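Local structure of imelysin (Bacteroides ovatus ATCC 8483, 3OYV) at residues M28-A33 / L324-G329; T40-A45 / G291-M296. The protein belongs to the imelysin family, whose members are implicated in bacterial iron uptake, and probably binds metal at the outer membrane. One frame throughout, in Å; residues are numbered along the deposited sequence. Where two conformers were deposited one is given.

How the interactions relate
Both contacts are made by the long helix 21-47: interaction 1 in its first half and interaction 2 close to its end, with centres 23 Å apart and nearest atoms about 7 Å apart, so that they do not touch. Each pairs the helix with a loop from far along the chain. The order is 28-33, 40-45, 291-296, 324-329, so the inner pair lies between the outer two. Residues 291-296 lie between helices 265-283 and 298-303, whereas residues 324-329 follow helix 319-323. Helix 21-47 thus ties the N-terminal part of the family sequence to its C-terminal part at two places along its length. Interaction 2 is buried and nearer the centre of the chain; interaction 1 is partly buried and farther out.

Interaction 1 (M28-A33 / L324-G329); sequences MRNVAA and LEWSEG
Arg29 sends CG away from its own backbone N (chi1 176°) and stays extended as far as NE, while Trp326 turns its ring anti to its carbonyl carbon (chi1 -60°); the two side chains run antiparallel, one over the other. The guanidinium is stacked on the indole, planes 4° apart, with Arg29 NH1 3.4 Å from Trp326 CG. Arg29 CZ stands over the five-membered ring, 3.8 Å from its centroid, in a cation-pi contact, and Arg29 CD makes a CH-pi contact over the six-membered ring. Arginine suits this place because it offers both a flat cation and an aliphatic stem to one broad ring. On the opposite face sits Leu324 CD2, toward the rim. The stack fastens the loop after helix 319-323 to helix 21-47, which, on another side, packs Met28 and Val31 against helix 343-351, the bearer of the family's GxHxxE motif. At the guanidinium edge, a water oxygen accepts from Arg29 NH2 (2.8 Å) and donates to Ser327 O (2.8 Å). Tryptophan suits its own place by giving the cation a face and Asn26 OD1 the NE1 hydrogen bond. With an alanine here, the guanidinium is likely to lose its flat support and turn more freely, and Asn26 OD1 to lose this donor. The Asn30 side chain runs across the indole, OD1 4.0 Å from Trp326 CH2; that oxygen accepts from Val335 N.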
# COMPACT_ATOMS: atom_id res chain seq x y z
N MSE A 28 -18.48 3.63 8.79
CA MSE A 28 -17.97 3.18 7.47
C MSE A 28 -17.91 4.35 6.52
O MSE A 28 -16.92 4.53 5.82
CB MSE A 28 -18.83 2.09 6.84
CG MSE A 28 -18.56 0.70 7.30
SE MSE A 28 -19.36 -0.58 6.13
CE MSE A 28 -21.19 0.01 6.29
N ARG A 29 -19.01 5.12 6.47
CA ARG A 29 -19.03 6.30 5.61
C ARG A 29 -17.90 7.26 5.97
O ARG A 29 -17.23 7.80 5.09
CB ARG A 29 -20.38 7.04 5.66
CG ARG A 29 -20.43 8.29 4.88
CD ARG A 29 -21.83 8.82 4.83
NE ARG A 29 -21.78 10.17 4.27
CZ ARG A 29 -22.84 10.93 4.00
NH1 ARG A 29 -24.04 10.52 4.30
NH2 ARG A 29 -22.67 12.15 3.48
N ASN A 30 -17.72 7.51 7.26
CA ASN A 30 -16.68 8.41 7.70
C ASN A 30 -15.29 7.96 7.22
O ASN A 30 -14.51 8.74 6.68
CB ASN A 30 -16.68 8.54 9.22
CG ASN A 30 -15.86 9.75 9.69
OD1 ASN A 30 -16.25 10.89 9.44
ND2 ASN A 30 -14.70 9.50 10.31
N VAL A 31 -15.00 6.68 7.43
CA VAL A 31 -13.68 6.16 7.07
C VAL A 31 -13.48 6.17 5.55
O VAL A 31 -12.40 6.54 5.06
CB VAL A 31 -13.48 4.77 7.68
CG1 VAL A 31 -12.18 4.12 7.20
CG2 VAL A 31 -13.50 4.84 9.23
N ALA A 32 -14.52 5.84 4.79
CA ALA A 32 -14.44 5.84 3.33
C ALA A 32 -14.30 7.27 2.81
O ALA A 32 -13.59 7.50 1.82
CB ALA A 32 -15.66 5.18 2.71
N ALA A 33 -14.98 8.25 3.45
CA ALA A 33 -14.86 9.66 3.07
C ALA A 33 -13.44 10.15 3.26
O ALA A 33 -12.89 10.86 2.42
CB ALA A 33 -15.85 10.49 3.88
N LEU A 324 -25.75 10.27 14.65
CA LEU A 324 -25.20 11.28 13.75
C LEU A 324 -26.06 11.45 12.50
O LEU A 324 -26.50 10.46 11.90
CB LEU A 324 -23.77 10.89 13.32
CG LEU A 324 -23.08 11.77 12.31
CD1 LEU A 324 -22.75 13.15 12.87
CD2 LEU A 324 -21.81 11.06 11.80
N GLU A 325 -26.24 12.71 12.11
CA GLU A 325 -26.87 13.09 10.85
C GLU A 325 -25.83 13.82 9.99
O GLU A 325 -24.92 14.46 10.53
CB GLU A 325 -28.09 13.99 11.10
CG GLU A 325 -29.19 13.31 11.90
CD GLU A 325 -30.30 14.25 12.39
OE1 GLU A 325 -30.53 15.31 11.75
OE2 GLU A 325 -30.95 13.93 13.42
N TRP A 326 -25.87 13.62 8.67
CA TRP A 326 -24.91 14.30 7.77
C TRP A 326 -25.42 15.60 7.10
O TRP A 326 -26.62 15.73 6.85
CB TRP A 326 -24.44 13.30 6.71
CG TRP A 326 -23.77 12.11 7.31
CD1 TRP A 326 -24.39 11.06 7.89
CD2 TRP A 326 -22.35 11.84 7.37
NE1 TRP A 326 -23.45 10.13 8.32
CE2 TRP A 326 -22.20 10.60 8.02
CE3 TRP A 326 -21.22 12.49 6.89
CZ2 TRP A 326 -20.95 10.02 8.24
CZ3 TRP A 326 -19.97 11.94 7.15
CH2 TRP A 326 -19.85 10.71 7.78
N SER A 327 -24.51 16.54 6.81
CA SER A 327 -24.84 17.72 5.99
C SER A 327 -25.31 17.31 4.61
O SER A 327 -24.77 16.36 4.02
CB SER A 327 -23.64 18.65 5.86
OG SER A 327 -23.26 19.14 7.13
N GLU A 328 -26.30 18.03 4.09
CA GLU A 328 -26.96 17.62 2.84
C GLU A 328 -25.98 17.59 1.68
O GLU A 328 -25.24 18.57 1.46
CB GLU A 328 -28.15 18.53 2.47
CG GLU A 328 -29.42 18.32 3.29
CD GLU A 328 -30.05 16.95 3.13
OE1 GLU A 328 -29.73 16.20 2.17
OE2 GLU A 328 -30.87 16.60 4.00
N GLY A 329 -25.97 16.46 0.97
CA GLY A 329 -25.16 16.22 -0.23
C GLY A 329 -23.66 16.43 -0.05
O GLY A 329 -22.98 16.78 -0.99
O HOH W 1 -24.93 13.71 3.24

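Interaction 2 (T40-A45 / G291-M296); sequences TNLYNA and GPVDEM
A 2.8 Å hydrogen bond from Asp294 N to Gly291 O closes the turn that presents Pro292 and Val293 to Leu42 and Ala45. A second, from Glu295 N to Pro292 O, reinforces this short 3-10 segment. Gly291 suits the start of the turn: its phi is positive, and a beta carbon there would collide with CD of Pro292. Leu42 carries CG anti to its backbone N (chi1 178°), which brings its branched end nearer to the turn. There CD1 rests where the two residues join, 3.8 Å from Pro292 CB and 3.9 Å from Val293 CB. Its closest approach, 3.7 Å to Val293 N, is a van der Waals contact that sets the methyl over the link between them. Leu42 CD2 comes to 4.0 Å from Val293 CG2. In this mostly helical fold, the contact docks the loop between helices 265-283 and 298-303 on helix 21-47, and Tyr242 of helix 223-261 touches both Leu42 and Val293. Leu298 and Met302 of helix 298-303 also reach Leu42, a buried place suited to a branched apolar side chain. One helical turn beyond Leu42, Ala45 meets the proline ring with its single methyl, CB 3.9 Å from Pro292 CG; the small residue lets the rigid ring come close to the helix.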
# COMPACT_ATOMS: atom_id res chain seq x y z
N THR A 40 -7.60 11.62 -3.24
CA THR A 40 -7.76 12.75 -4.16
C THR A 40 -6.65 13.77 -3.96
O THR A 40 -6.04 14.25 -4.93
CB THR A 40 -9.16 13.36 -4.02
OG1 THR A 40 -10.13 12.36 -4.35
CG2 THR A 40 -9.29 14.58 -4.92
N ASN A 41 -6.35 14.07 -2.70
CA ASN A 41 -5.33 15.06 -2.42
C ASN A 41 -3.94 14.54 -2.81
O ASN A 41 -3.15 15.32 -3.32
CB ASN A 41 -5.34 15.47 -0.96
CG ASN A 41 -6.59 16.27 -0.61
OD1 ASN A 41 -7.27 16.82 -1.50
ND2 ASN A 41 -6.91 16.30 0.68
N LEU A 42 -3.69 13.26 -2.59
CA LEU A 42 -2.40 12.63 -2.99
C LEU A 42 -2.20 12.73 -4.52
O LEU A 42 -1.16 13.15 -5.01
CB LEU A 42 -2.40 11.17 -2.55
CG LEU A 42 -1.17 10.33 -2.91
CD1 LEU A 42 0.16 11.02 -2.51
CD2 LEU A 42 -1.33 8.99 -2.22
N TYR A 43 -3.22 12.32 -5.28
CA TYR A 43 -3.15 12.39 -6.73
C TYR A 43 -2.96 13.86 -7.20
O TYR A 43 -2.14 14.16 -8.07
CB TYR A 43 -4.42 11.80 -7.32
CG TYR A 43 -4.51 11.95 -8.83
CD1 TYR A 43 -3.54 11.44 -9.69
CD2 TYR A 43 -5.61 12.59 -9.40
CE1 TYR A 43 -3.65 11.57 -11.05
CE2 TYR A 43 -5.72 12.71 -10.77
CZ TYR A 43 -4.77 12.18 -11.61
OH TYR A 43 -4.89 12.33 -12.97
N ASN A 44 -3.77 14.77 -6.66
CA ASN A 44 -3.67 16.16 -7.08
C ASN A 44 -2.32 16.80 -6.75
O ASN A 44 -1.84 17.63 -7.53
CB ASN A 44 -4.79 17.00 -6.49
CG ASN A 44 -6.16 16.67 -7.10
OD1 ASN A 44 -6.24 16.09 -8.18
ND2 ASN A 44 -7.25 17.04 -6.38
N ALA A 45 -1.69 16.36 -5.66
CA ALA A 45 -0.38 16.91 -5.28
C ALA A 45 0.64 16.54 -6.35
O ALA A 45 1.48 17.34 -6.74
CB ALA A 45 0.06 16.37 -3.96
N GLY A 291 7.84 11.69 -0.95
CA GLY A 291 7.13 12.86 -1.42
C GLY A 291 5.81 12.98 -0.69
O GLY A 291 5.72 12.64 0.50
N PRO A 292 4.77 13.45 -1.39
CA PRO A 292 3.48 13.70 -0.73
C PRO A 292 2.96 12.63 0.21
O PRO A 292 2.52 12.95 1.32
CB PRO A 292 2.55 13.93 -1.92
CG PRO A 292 3.43 14.61 -2.93
CD PRO A 292 4.78 13.93 -2.78
N VAL A 293 3.02 11.37 -0.18
CA VAL A 293 2.43 10.33 0.68
C VAL A 293 3.22 10.18 1.99
O VAL A 293 2.68 9.69 2.97
CB VAL A 293 2.34 8.96 -0.05
CG1 VAL A 293 3.75 8.32 -0.15
CG2 VAL A 293 1.32 8.02 0.62
N ASP A 294 4.48 10.62 2.00
CA ASP A 294 5.37 10.48 3.15
C ASP A 294 5.47 11.79 3.93
O ASP A 294 6.44 11.97 4.69
CB ASP A 294 6.75 10.05 2.65
CG ASP A 294 7.72 9.65 3.74
OD1 ASP A 294 7.31 8.91 4.67
OD2 ASP A 294 8.93 10.02 3.59
N GLU A 295 4.50 12.69 3.74
CA GLU A 295 4.45 13.99 4.40
C GLU A 295 3.11 14.17 5.11
O GLU A 295 2.08 13.59 4.72
CB GLU A 295 4.64 15.10 3.38
CG GLU A 295 6.04 15.06 2.71
CD GLU A 295 6.24 15.99 1.51
OE1 GLU A 295 5.36 16.79 1.14
OE2 GLU A 295 7.36 15.91 0.93
N MSE A 296 3.13 14.95 6.19
CA MSE A 296 1.92 15.39 6.88
C MSE A 296 1.09 14.21 7.35
O MSE A 296 -0.11 14.31 7.51
CB MSE A 296 1.08 16.30 5.98
CG MSE A 296 1.88 17.39 5.26
SE MSE A 296 0.76 18.85 4.60
CE MSE A 296 0.08 18.13 2.92